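Side-chain contacts in endoglucanase family 5 (Clostridium acetobutylicum ATCC 824, PDB 6PZ7), which probably hydrolyses internal beta-1,4-glucosidic bonds in cellulose and related plant polysaccharides, acting as a broad-specificity endoglucanase of subfamily GH5_4: residues A[61-66]-A[104-109]; A[112-117]-A[167-172]; A[236-239]-A[243-246]; A[245-250]-A[285-290]. One frame throughout, in Å; residues are numbered along the deposited sequence.

Contact 1 of 4, residues A[61-66]-A[104-109]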
loop_
_atom_site.group_PDB
_atom_site.type_symbol
_atom_site.label_atom_id
_atom_site.label_comp_id
_atom_site.label_asym_id
_atom_site.label_seq_id
_atom_site.Cartn_x
_atom_site.Cartn_y
_atom_site.Cartn_z
ATOM N N SER A 61 8.897 -6.480 3.467
ATOM C CA SER A 61 8.667 -7.455 4.532
ATOM C C SER A 61 9.939 -7.550 5.361
ATOM O O SER A 61 11.001 -7.888 4.830
ATOM C CB SER A 61 8.282 -8.813 3.950
ATOM O OG SER A 61 7.024 -8.715 3.274
ATOM N N TRP A 62 9.844 -7.172 6.622
ATOM C CA TRP A 62 11.036 -7.064 7.472
ATOM C C TRP A 62 11.368 -8.334 8.218
ATOM O O TRP A 62 12.525 -8.486 8.616
ATOM C CB TRP A 62 10.850 -5.889 8.428
ATOM C CG TRP A 62 10.668 -4.578 7.723
ATOM C CD1 TRP A 62 9.468 -4.048 7.318
ATOM C CD2 TRP A 62 11.677 -3.657 7.265
ATOM N NE1 TRP A 62 9.674 -2.848 6.663
ATOM C CE2 TRP A 62 11.016 -2.587 6.606
ATOM C CE3 TRP A 62 13.076 -3.650 7.314
ATOM C CZ2 TRP A 62 11.690 -1.519 6.057
ATOM C CZ3 TRP A 62 13.767 -2.576 6.749
ATOM C CH2 TRP A 62 13.068 -1.533 6.123
ATOM N N SER A 63 10.395 -9.235 8.383
ATOM C CA SER A 63 10.497 -10.364 9.308
ATOM C C SER A 63 11.813 -11.123 9.193
ATOM O O SER A 63 12.452 -11.427 10.210
ATOM C CB SER A 63 9.306 -11.300 9.070
ATOM O OG SER A 63 9.218 -12.297 10.073
ATOM N N SER A 64 12.210 -11.496 7.984
ATOM C CA SER A 64 13.395 -12.307 7.720
ATOM C C SER A 64 14.693 -11.568 7.987
ATOM O O SER A 64 15.763 -12.179 7.858
ATOM C CB SER A 64 13.430 -12.779 6.251
ATOM O OG SER A 64 12.278 -13.518 5.906
ATOM N N HIS A 65 14.627 -10.285 8.285
ATOM C CA HIS A 65 15.782 -9.410 8.423
ATOM C C HIS A 65 15.897 -8.811 9.811
ATOM O O HIS A 65 16.722 -7.912 10.003
ATOM C CB HIS A 65 15.678 -8.306 7.364
ATOM C CG HIS A 65 15.369 -8.831 6.011
ATOM N ND1 HIS A 65 16.288 -9.514 5.243
ATOM C CD2 HIS A 65 14.208 -8.858 5.321
ATOM C CE1 HIS A 65 15.712 -9.899 4.115
ATOM N NE2 HIS A 65 14.448 -9.523 4.140
ATOM N N ILE A 66 15.086 -9.272 10.757
ATOM C CA ILE A 66 15.043 -8.782 12.131
ATOM C C ILE A 66 15.677 -9.838 13.037
ATOM O O ILE A 66 15.307 -11.015 13.000
ATOM C CB ILE A 66 13.592 -8.518 12.558
ATOM C CG1 ILE A 66 12.975 -7.390 11.729
ATOM C CG2 ILE A 66 13.536 -8.218 14.072
ATOM C CD1 ILE A 66 11.464 -7.341 11.866
ATOM N N THR A 104 2.894 -10.178 9.555
ATOM C CA THR A 104 1.868 -10.686 10.474
ATOM C C THR A 104 2.402 -11.734 11.430
ATOM O O THR A 104 1.733 -12.001 12.453
ATOM C CB THR A 104 0.675 -11.294 9.728
ATOM O OG1 THR A 104 1.115 -12.400 8.960
ATOM C CG2 THR A 104 0.002 -10.279 8.797
ATOM N N SER A 105 3.556 -12.327 11.171
ATOM C CA SER A 105 4.077 -13.336 12.084
ATOM C C SER A 105 4.406 -12.741 13.434
ATOM O O SER A 105 4.366 -13.471 14.443
ATOM C CB SER A 105 5.322 -13.998 11.489
ATOM O OG SER A 105 6.351 -13.065 11.270
ATOM N N TRP A 106 4.766 -11.438 13.507
ATOM C CA TRP A 106 5.164 -10.793 14.743
ATOM C C TRP A 106 4.296 -9.588 15.077
ATOM O O TRP A 106 4.355 -9.101 16.204
ATOM C CB TRP A 106 6.668 -10.433 14.735
ATOM C CG TRP A 106 7.074 -9.502 13.640
ATOM C CD1 TRP A 106 7.463 -9.850 12.374
ATOM C CD2 TRP A 106 7.162 -8.095 13.722
ATOM N NE1 TRP A 106 7.785 -8.720 11.655
ATOM C CE2 TRP A 106 7.595 -7.625 12.459
ATOM C CE3 TRP A 106 6.891 -7.166 14.728
ATOM C CZ2 TRP A 106 7.778 -6.280 12.191
ATOM C CZ3 TRP A 106 7.090 -5.824 14.453
ATOM C CH2 TRP A 106 7.516 -5.393 13.215
ATOM N N ILE A 107 3.455 -9.112 14.161
ATOM C CA ILE A 107 2.470 -8.063 14.417
ATOM C C ILE A 107 1.127 -8.776 14.528
ATOM O O ILE A 107 0.572 -9.174 13.508
ATOM C CB ILE A 107 2.444 -7.009 13.308
ATOM C CG1 ILE A 107 3.827 -6.395 13.089
ATOM C CG2 ILE A 107 1.415 -5.957 13.624
ATOM C CD1 ILE A 107 3.952 -5.538 11.853
ATOM N N ILE A 108 0.611 -8.953 15.741
ATOM C CA ILE A 108 -0.540 -9.826 15.998
ATOM C C ILE A 108 -1.602 -9.059 16.770
ATOM O O ILE A 108 -1.445 -8.846 17.964
ATOM C CB ILE A 108 -0.143 -11.124 16.709
ATOM C CG1 ILE A 108 1.024 -11.816 15.992
ATOM C CG2 ILE A 108 -1.369 -12.036 16.787
ATOM C CD1 ILE A 108 1.668 -12.940 16.843
ATOM N N PRO A 109 -2.709 -8.655 16.102
ATOM C CA PRO A 109 -3.664 -7.742 16.773
ATOM C C PRO A 109 -4.693 -8.467 17.632
ATOM O O PRO A 109 -5.899 -8.519 17.337
ATOM C CB PRO A 109 -4.289 -6.986 15.596
ATOM C CG PRO A 109 -4.241 -7.961 14.473
ATOM C CD PRO A 109 -2.876 -8.645 14.641
#

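Contact 2 of 4, residues A[112-117]-A[167-172]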
loop_
_atom_site.group_PDB
_atom_site.type_symbol
_atom_site.label_atom_id
_atom_site.label_comp_id
_atom_site.label_asym_id
_atom_site.label_seq_id
_atom_site.Cartn_x
_atom_site.Cartn_y
_atom_site.Cartn_z
ATOM N N ASN A 112 -4.105 -10.421 23.817
ATOM C CA ASN A 112 -3.119 -11.314 24.399
ATOM C C ASN A 112 -1.722 -11.050 23.834
ATOM O O ASN A 112 -0.747 -11.089 24.603
ATOM C CB ASN A 112 -3.553 -12.742 24.123
ATOM C CG ASN A 112 -2.530 -13.759 24.537
ATOM O OD1 ASN A 112 -2.026 -14.513 23.678
ATOM N ND2 ASN A 112 -2.218 -13.817 25.800
ATOM N N LYS A 113 -1.599 -10.795 22.519
ATOM C CA LYS A 113 -0.295 -10.587 21.883
ATOM C C LYS A 113 0.105 -9.124 21.804
ATOM O O LYS A 113 1.251 -8.834 21.377
ATOM C CB LYS A 113 -0.271 -11.178 20.477
ATOM C CG LYS A 113 -0.525 -12.686 20.419
ATOM C CD LYS A 113 0.619 -13.562 20.899
ATOM C CE LYS A 113 0.377 -15.014 20.455
ATOM N NZ LYS A 113 1.329 -15.996 21.070
ATOM N N GLU A 114 -0.758 -8.207 22.235
ATOM C CA GLU A 114 -0.562 -6.781 21.979
ATOM C C GLU A 114 0.751 -6.271 22.564
ATOM O O GLU A 114 1.474 -5.528 21.907
ATOM C CB GLU A 114 -1.744 -6.000 22.541
ATOM C CG GLU A 114 -1.654 -4.486 22.423
ATOM C CD GLU A 114 -2.712 -3.810 23.255
ATOM O OE1 GLU A 114 -3.811 -4.399 23.435
ATOM O OE2 GLU A 114 -2.431 -2.704 23.770
ATOM N N ALA A 115 1.049 -6.595 23.822
ATOM C CA ALA A 115 2.225 -5.991 24.465
ATOM C C ALA A 115 3.496 -6.377 23.736
ATOM O O ALA A 115 4.373 -5.524 23.514
ATOM C CB ALA A 115 2.295 -6.411 25.934
ATOM N N ALA A 116 3.650 -7.637 23.363
ATOM C CA ALA A 116 4.879 -8.060 22.720
ATOM C C ALA A 116 4.998 -7.489 21.316
ATOM O O ALA A 116 6.082 -7.066 20.875
ATOM C CB ALA A 116 4.966 -9.586 22.659
ATOM N N SER A 117 3.893 -7.443 20.577
ATOM C CA SER A 117 3.890 -6.847 19.247
ATOM C C SER A 117 4.156 -5.349 19.305
ATOM O O SER A 117 4.913 -4.816 18.478
ATOM C CB SER A 117 2.563 -7.090 18.516
ATOM O OG SER A 117 2.412 -8.440 18.093
ATOM N N ILE A 167 -5.367 -2.819 16.438
ATOM C CA ILE A 167 -4.728 -2.138 15.318
ATOM C C ILE A 167 -4.617 -0.647 15.573
ATOM O O ILE A 167 -3.625 -0.016 15.187
ATOM C CB ILE A 167 -5.438 -2.455 14.007
ATOM C CG1 ILE A 167 -5.118 -3.916 13.638
ATOM C CG2 ILE A 167 -5.060 -1.449 12.913
ATOM C CD1 ILE A 167 -5.997 -4.466 12.656
ATOM N N ASN A 168 -5.613 -0.035 16.195
ATOM C CA ASN A 168 -5.481 1.383 16.498
ATOM C C ASN A 168 -4.281 1.630 17.406
ATOM O O ASN A 168 -3.557 2.619 17.241
ATOM C CB ASN A 168 -6.753 1.921 17.156
ATOM C CG ASN A 168 -7.914 2.042 16.178
ATOM O OD1 ASN A 168 -7.714 2.297 14.977
ATOM N ND2 ASN A 168 -9.115 1.900 16.664
ATOM N N LYS A 169 -4.057 0.739 18.384
ATOM C CA LYS A 169 -2.902 0.863 19.263
ATOM C C LYS A 169 -1.601 0.676 18.497
ATOM O O LYS A 169 -0.633 1.409 18.725
ATOM C CB LYS A 169 -3.017 -0.154 20.413
ATOM C CG LYS A 169 -4.333 -0.101 21.216
ATOM C CD LYS A 169 -4.338 -1.154 22.317
ATOM C CE LYS A 169 -5.679 -1.277 23.008
ATOM N NZ LYS A 169 -5.650 -2.299 24.107
ATOM N N PHE A 170 -1.558 -0.289 17.592
ATOM C CA PHE A 170 -0.355 -0.488 16.800
ATOM C C PHE A 170 -0.051 0.723 15.914
ATOM O O PHE A 170 1.113 1.132 15.802
ATOM C CB PHE A 170 -0.496 -1.712 15.899
ATOM C CG PHE A 170 -0.486 -3.065 16.602
ATOM C CD1 PHE A 170 -0.061 -3.238 17.908
ATOM C CD2 PHE A 170 -0.871 -4.171 15.885
ATOM C CE1 PHE A 170 -0.049 -4.504 18.486
ATOM C CE2 PHE A 170 -0.847 -5.440 16.458
ATOM C CZ PHE A 170 -0.433 -5.601 17.761
ATOM N N ASN A 171 -1.071 1.290 15.256
ATOM C CA ASN A 171 -0.839 2.464 14.428
ATOM C C ASN A 171 -0.343 3.627 15.277
ATOM O O ASN A 171 0.533 4.388 14.845
ATOM C CB ASN A 171 -2.121 2.845 13.676
ATOM C CG ASN A 171 -2.381 1.976 12.452
ATOM O OD1 ASN A 171 -1.432 1.485 11.815
ATOM N ND2 ASN A 171 -3.647 1.838 12.070
ATOM N N LEU A 172 -0.925 3.807 16.463
ATOM C CA LEU A 172 -0.486 4.869 17.363
ATOM C C LEU A 172 0.964 4.678 17.779
ATOM O O LEU A 172 1.746 5.631 17.755
ATOM C CB LEU A 172 -1.375 4.904 18.608
ATOM C CG LEU A 172 -0.974 5.912 19.675
ATOM C CD1 LEU A 172 -0.959 7.281 19.137
ATOM C CD2 LEU A 172 -1.909 5.796 20.887
#

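Contact 3 of 4, residues A[236-239]-A[243-246]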
loop_
_atom_site.group_PDB
_atom_site.type_symbol
_atom_site.label_atom_id
_atom_site.label_comp_id
_atom_site.label_asym_id
_atom_site.label_seq_id
_atom_site.Cartn_x
_atom_site.Cartn_y
_atom_site.Cartn_z
ATOM N N SER A 236 -14.851 -12.416 -16.804
ATOM C CA SER A 236 -13.781 -11.697 -17.471
ATOM C C SER A 236 -14.241 -10.404 -18.130
ATOM O O SER A 236 -13.450 -9.763 -18.825
ATOM C CB SER A 236 -13.128 -12.591 -18.523
ATOM O OG SER A 236 -14.053 -12.895 -19.534
ATOM N N HIS A 237 -15.489 -9.993 -17.896
ATOM C CA HIS A 237 -16.039 -8.784 -18.488
ATOM C C HIS A 237 -16.373 -7.744 -17.446
ATOM O O HIS A 237 -16.904 -8.059 -16.380
ATOM C CB HIS A 237 -17.296 -9.123 -19.318
ATOM C CG HIS A 237 -16.991 -9.992 -20.497
ATOM N ND1 HIS A 237 -17.430 -11.295 -20.599
ATOM C CD2 HIS A 237 -16.238 -9.763 -21.599
ATOM C CE1 HIS A 237 -16.995 -11.817 -21.732
ATOM N NE2 HIS A 237 -16.274 -10.907 -22.363
ATOM N N TRP A 238 -16.027 -6.501 -17.749
ATOM C CA TRP A 238 -16.393 -5.363 -16.920
ATOM C C TRP A 238 -16.795 -4.252 -17.857
ATOM O O TRP A 238 -16.059 -3.957 -18.803
ATOM C CB TRP A 238 -15.216 -4.887 -16.034
ATOM C CG TRP A 238 -15.653 -3.893 -14.979
ATOM C CD1 TRP A 238 -15.984 -4.197 -13.692
ATOM C CD2 TRP A 238 -15.830 -2.477 -15.118
ATOM N NE1 TRP A 238 -16.367 -3.063 -13.022
ATOM C CE2 TRP A 238 -16.264 -1.990 -13.871
ATOM C CE3 TRP A 238 -15.686 -1.576 -16.188
ATOM C CZ2 TRP A 238 -16.560 -0.659 -13.661
ATOM C CZ3 TRP A 238 -15.957 -0.245 -15.969
ATOM C CH2 TRP A 238 -16.412 0.200 -14.708
ATOM N N GLY A 239 -17.885 -3.587 -17.552
ATOM C CA GLY A 239 -18.364 -2.458 -18.312
ATOM C C GLY A 239 -19.865 -2.347 -18.121
ATOM O O GLY A 239 -20.591 -3.307 -17.875
ATOM N N ASP A 243 -21.986 -2.133 -13.431
ATOM C CA ASP A 243 -20.620 -2.188 -12.929
ATOM C C ASP A 243 -20.155 -0.816 -12.444
ATOM O O ASP A 243 -19.489 -0.689 -11.412
ATOM C CB ASP A 243 -19.685 -2.702 -14.034
ATOM C CG ASP A 243 -19.802 -4.181 -14.274
ATOM O OD1 ASP A 243 -20.368 -4.905 -13.399
ATOM O OD2 ASP A 243 -19.412 -4.672 -15.348
ATOM N N LYS A 244 -20.493 0.227 -13.189
ATOM C CA LYS A 244 -20.156 1.583 -12.769
ATOM C C LYS A 244 -20.874 1.959 -11.481
ATOM O O LYS A 244 -20.267 2.531 -10.571
ATOM C CB LYS A 244 -20.496 2.581 -13.880
ATOM C CG LYS A 244 -19.609 2.452 -15.116
ATOM C CD LYS A 244 -20.065 3.347 -16.256
ATOM C CE LYS A 244 -18.920 3.626 -17.221
ATOM N NZ LYS A 244 -19.208 4.772 -18.138
ATOM N N ASP A 245 -22.152 1.619 -11.377
ATOM C CA ASP A 245 -22.899 1.948 -10.167
ATOM C C ASP A 245 -22.300 1.283 -8.932
ATOM O O ASP A 245 -22.207 1.907 -7.874
ATOM C CB ASP A 245 -24.335 1.465 -10.323
ATOM C CG ASP A 245 -25.197 2.357 -11.156
ATOM O OD1 ASP A 245 -24.769 3.438 -11.631
ATOM O OD2 ASP A 245 -26.355 1.917 -11.395
ATOM N N ALA A 246 -21.907 0.022 -9.041
ATOM C CA ALA A 246 -21.385 -0.673 -7.862
ATOM C C ALA A 246 -20.058 -0.067 -7.427
ATOM O O ALA A 246 -19.802 0.152 -6.226
ATOM C CB ALA A 246 -21.208 -2.160 -8.171
HETATM O O HOH W 1 -17.838 -7.138 -13.752
HETATM O O HOH W 2 -17.874 -2.730 -10.473
HETATM O O HOH W 3 -22.452 -3.353 -15.917
#

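Contact 4 of 4, residues A[245-250]-A[285-290]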
loop_
_atom_site.group_PDB
_atom_site.type_symbol
_atom_site.label_atom_id
_atom_site.label_comp_id
_atom_site.label_asym_id
_atom_site.label_seq_id
_atom_site.Cartn_x
_atom_site.Cartn_y
_atom_site.Cartn_z
ATOM N N ASP A 245 -22.152 1.619 -11.377
ATOM C CA ASP A 245 -22.899 1.948 -10.167
ATOM C C ASP A 245 -22.300 1.283 -8.932
ATOM O O ASP A 245 -22.207 1.907 -7.874
ATOM C CB ASP A 245 -24.335 1.465 -10.323
ATOM C CG ASP A 245 -25.197 2.357 -11.156
ATOM O OD1 ASP A 245 -24.769 3.438 -11.631
ATOM O OD2 ASP A 245 -26.355 1.917 -11.395
ATOM N N ALA A 246 -21.907 0.022 -9.041
ATOM C CA ALA A 246 -21.385 -0.673 -7.862
ATOM C C ALA A 246 -20.058 -0.067 -7.427
ATOM O O ALA A 246 -19.802 0.152 -6.226
ATOM C CB ALA A 246 -21.208 -2.160 -8.171
ATOM N N LEU A 247 -19.163 0.205 -8.381
ATOM C CA LEU A 247 -17.868 0.757 -8.023
ATOM C C LEU A 247 -17.998 2.176 -7.502
ATOM O O LEU A 247 -17.346 2.548 -6.519
ATOM C CB LEU A 247 -16.927 0.673 -9.230
ATOM C CG LEU A 247 -15.516 1.212 -8.994
ATOM C CD1 LEU A 247 -14.837 0.639 -7.807
ATOM C CD2 LEU A 247 -14.686 0.998 -10.242
ATOM N N ASP A 248 -18.826 2.988 -8.130
ATOM C CA ASP A 248 -19.075 4.330 -7.615
ATOM C C ASP A 248 -19.635 4.284 -6.201
ATOM O O ASP A 248 -19.268 5.116 -5.348
ATOM C CB ASP A 248 -20.031 5.102 -8.530
ATOM C CG ASP A 248 -20.225 6.500 -8.071
ATOM O OD1 ASP A 248 -19.246 7.262 -8.114
ATOM O OD2 ASP A 248 -21.382 6.843 -7.680
ATOM N N GLY A 249 -20.523 3.332 -5.916
ATOM C CA GLY A 249 -21.037 3.188 -4.560
ATOM C C GLY A 249 -19.928 2.903 -3.554
ATOM O O GLY A 249 -19.922 3.449 -2.439
ATOM N N GLN A 250 -18.976 2.039 -3.912
ATOM C CA GLN A 250 -17.885 1.719 -3.000
ATOM C C GLN A 250 -16.990 2.930 -2.780
ATOM O O GLN A 250 -16.604 3.233 -1.638
ATOM C CB GLN A 250 -17.092 0.543 -3.565
ATOM C CG GLN A 250 -17.830 -0.790 -3.550
ATOM C CD GLN A 250 -17.157 -1.811 -4.402
ATOM O OE1 GLN A 250 -16.702 -1.521 -5.510
ATOM N NE2 GLN A 250 -17.078 -3.023 -3.904
ATOM N N ALA A 285 -10.167 0.223 -15.022
ATOM C CA ALA A 285 -9.153 1.132 -14.480
ATOM C C ALA A 285 -9.498 2.571 -14.804
ATOM O O ALA A 285 -9.328 3.460 -13.965
ATOM C CB ALA A 285 -7.772 0.778 -15.026
ATOM N N LYS A 286 -9.967 2.827 -16.023
ATOM C CA LYS A 286 -10.296 4.199 -16.392
ATOM C C LYS A 286 -11.345 4.774 -15.448
ATOM O O LYS A 286 -11.206 5.895 -14.940
ATOM C CB LYS A 286 -10.789 4.243 -17.832
ATOM C CG LYS A 286 -11.081 5.649 -18.308
ATOM C CD LYS A 286 -11.486 5.653 -19.793
ATOM C CE LYS A 286 -11.823 7.064 -20.267
ATOM N NZ LYS A 286 -11.818 7.171 -21.756
ATOM N N PHE A 287 -12.433 4.025 -15.223
ATOM C CA PHE A 287 -13.509 4.501 -14.361
ATOM C C PHE A 287 -13.045 4.585 -12.919
ATOM O O PHE A 287 -13.332 5.574 -12.232
ATOM C CB PHE A 287 -14.734 3.601 -14.477
ATOM C CG PHE A 287 -15.912 4.113 -13.716
ATOM C CD1 PHE A 287 -16.728 5.098 -14.250
ATOM C CD2 PHE A 287 -16.185 3.660 -12.443
ATOM C CE1 PHE A 287 -17.794 5.592 -13.527
ATOM C CE2 PHE A 287 -17.268 4.166 -11.727
ATOM C CZ PHE A 287 -18.053 5.127 -12.263
ATOM N N TYR A 288 -12.298 3.589 -12.445
ATOM C CA TYR A 288 -11.849 3.567 -11.059
ATOM C C TYR A 288 -10.990 4.782 -10.768
ATOM O O TYR A 288 -11.243 5.517 -9.811
ATOM C CB TYR A 288 -11.102 2.248 -10.825
ATOM C CG TYR A 288 -10.832 1.810 -9.409
ATOM C CD1 TYR A 288 -11.070 0.499 -9.038
ATOM C CD2 TYR A 288 -10.298 2.666 -8.461
ATOM C CE1 TYR A 288 -10.777 0.029 -7.731
ATOM C CE2 TYR A 288 -10.016 2.226 -7.147
ATOM C CZ TYR A 288 -10.267 0.925 -6.801
ATOM O OH TYR A 288 -9.948 0.546 -5.501
ATOM N N VAL A 289 -9.955 5.014 -11.575
ATOM C CA VAL A 289 -9.041 6.115 -11.308
ATOM C C VAL A 289 -9.759 7.454 -11.442
ATOM O O VAL A 289 -9.563 8.353 -10.612
ATOM C CB VAL A 289 -7.782 6.015 -12.194
ATOM C CG1 VAL A 289 -6.924 7.254 -12.053
ATOM C CG2 VAL A 289 -7.016 4.752 -11.907
ATOM N N SER A 290 -10.600 7.626 -12.477
ATOM C CA SER A 290 -11.236 8.927 -12.673
ATOM C C SER A 290 -12.275 9.201 -11.593
ATOM O O SER A 290 -12.348 10.322 -11.074
ATOM C CB SER A 290 -11.840 9.019 -14.067
ATOM O OG SER A 290 -12.864 8.070 -14.254
#

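Contact 1 of 4, residues A[61-66]-A[104-109]
With chi1 of S63 at -170°, its OG swings away from its own backbone N and faces S105, whose OG sits between backbone N and carbonyl carbon (chi1 61°). The two hydroxyls lie 3.2 Å apart, OG of S63 to OG of S105, a hydrogen bond in which either could donate; S63 is modelled in two conformers, so this pairing describes one of them. The same S63 OG also stands at the edge of the W106 indole, 3.8 Å from CD1 and near the ring plane. Further along the ring, I66 reaches across at about a right angle and puts CD1 3.8 Å from CZ2 of W106. The ring's NE1 is hydrogen-bonded to OD1 of D103, while E120 of helix 111-132 touches both I66 and W106, and V124 touches I66. Both segments belong to loops following neighbouring strands, 55-58 and 95-99, of the TIM barrel, on the C-terminal side of the sheet where family 5 enzymes carry their active site. One fairly long hydroxyl pair and a methyl against an indole imply a modest link between these loops, with D103 probably doing more than S63 to set the indole's rotation.

Contact 2 of 4, residues A[112-117]-A[167-172]
K169 and E114 form a salt bridge, NZ of K169 lying 2.9 Å from OE1 of E114. The ammonium meets OE1 on the syn side and 24° out of the carboxylate plane, with a second, weak bond of 3.3 Å from NZ to OE2 of E114. Both side chains are modelled in two conformers, so the weaker OE2 bond is doubtful; OE2 of E114 also stands implausibly close to CD of K169, and the two copies may not occur together. E114 reaches the site with its CG anti to the backbone N (chi1 177°) and an extended chain, which K169 crosses at roughly a right angle. The bridge spans helices 111-132 and 161-180, which follow consecutive strands of the TIM barrel; their short segments run almost parallel, 7° apart with axes 10.7 Å from each other, as expected of adjacent outer helices in this fold. Deeper between them, CZ of F170 approaches CB of S117 obliquely to 3.4 Å. The ring turns an edge to the backbone of E114, with CE1 of F170 3.9 Å from O of E114. S117 OG is held by W106 O and I108 N of the preceding loop. T118 and L121 of helix 111-132 also touch F170.

Contact 3 of 4, residues A[236-239]-A[243-246]
OD2 of D243 accepts a nearly straight hydrogen bond from G239 N, 2.9 Å long with an N-H...O angle of 172°, using the anti lone pair that points away from the other carboxylate oxygen. The bond ties the first turn of helix 241-259, the helix that follows the sixth strand of the TIM barrel, to the loop leading into it. Water 1 adds a weak bond of 3.3 Å to the same D243 OD2 and also donates to H237 O. G239 O stands 3.1 Å from D243 OD2, but both atoms are acceptors, so this proximity is not a bond and probably costs some energy. Water 3 donates to that oxygen and accepts from D243 N, bridging the loop carbonyl to the helix N-H. Glycine suits its place here, since at its backbone angles a side chain would be pressed against W238 O.

W238 CG lies opposite its backbone N (chi1 -169°), which lays one face of the indole against the D243 side chain. CB of D243 sits 3.7 Å from the centroid of the five-membered ring of W238 and 23° off the ring normal, a CH-pi contact. At the ring's edge, in its plane, water 2 accepts from W238 NE1 at 3.0 Å and donates to D243 O at 2.8 Å, so the indole N-H is joined to the helix backbone through solvent. F228 and, on helix 278-294, S283, L284 and F287 also pack against W238. At the six-membered ring, K244 crosses at about a right angle, its CG 3.9 Å from W238 CH2.

Contact 4 of 4, residues A[245-250]-A[285-290]
L247 and Y288 mark the closest backbone approach, CA to CA 7.3 Å, between two helical segments whose axes come within 10.4 Å and whose N-to-C directions differ by 26°, a signed crossing of -26°. L247 is the central apolar group: CG anti to the backbone N (chi1 -180°) carries its isopropyl end across to the partner helix. There CD2 of L247 lies 3.8 Å from CD2 of F287, in the plane of that ring and at its edge, and 3.8 Å from CB of Y288. The other methyl, CD1 of L247, is 4.0 Å from CD1 of Y288, a side chain that L247 crosses at about a right angle. These are helices 241-259 and 278-294, which follow the sixth and seventh strands of the TIM barrel and lie side by side on its outside. Inward, Y288 packs against I267 and T299 of the barrel strands, and its OH bonds to M222 O. Toward the surface, the F287 ring turns an edge to D248 N, and CZ of F287 lies 4.2 Å from CB of D248. The carboxylate of D248 finds its charge partner in K295, through OD1, while D291, on the facing helix 278-294, brings a second carboxylate close to D248 OD1.

Overall arrangement
The four contacts form two pairs. Contacts 1 and 2 have centres about 13 Å apart and meet where CZ of F170 packs 3.4 Å from O of I108, so helix 161-180 rests against loop 104-109. Contacts 3 and 4, centres about 9 Å apart, share D245 and A246, and CH2 of W238 packs 3.8 Å from CB of F287. The centres of contacts 1 and 4 are about 34 Å apart, on opposite sides of the chain's centre. In this family the catalytic glutamates lie at the C-terminal ends of the fourth and seventh strands; the deposited chain appears to carry glutamine at the second position. Contacts 2 and 4 join outer helices, whereas contact 1 links loops at the catalytic end.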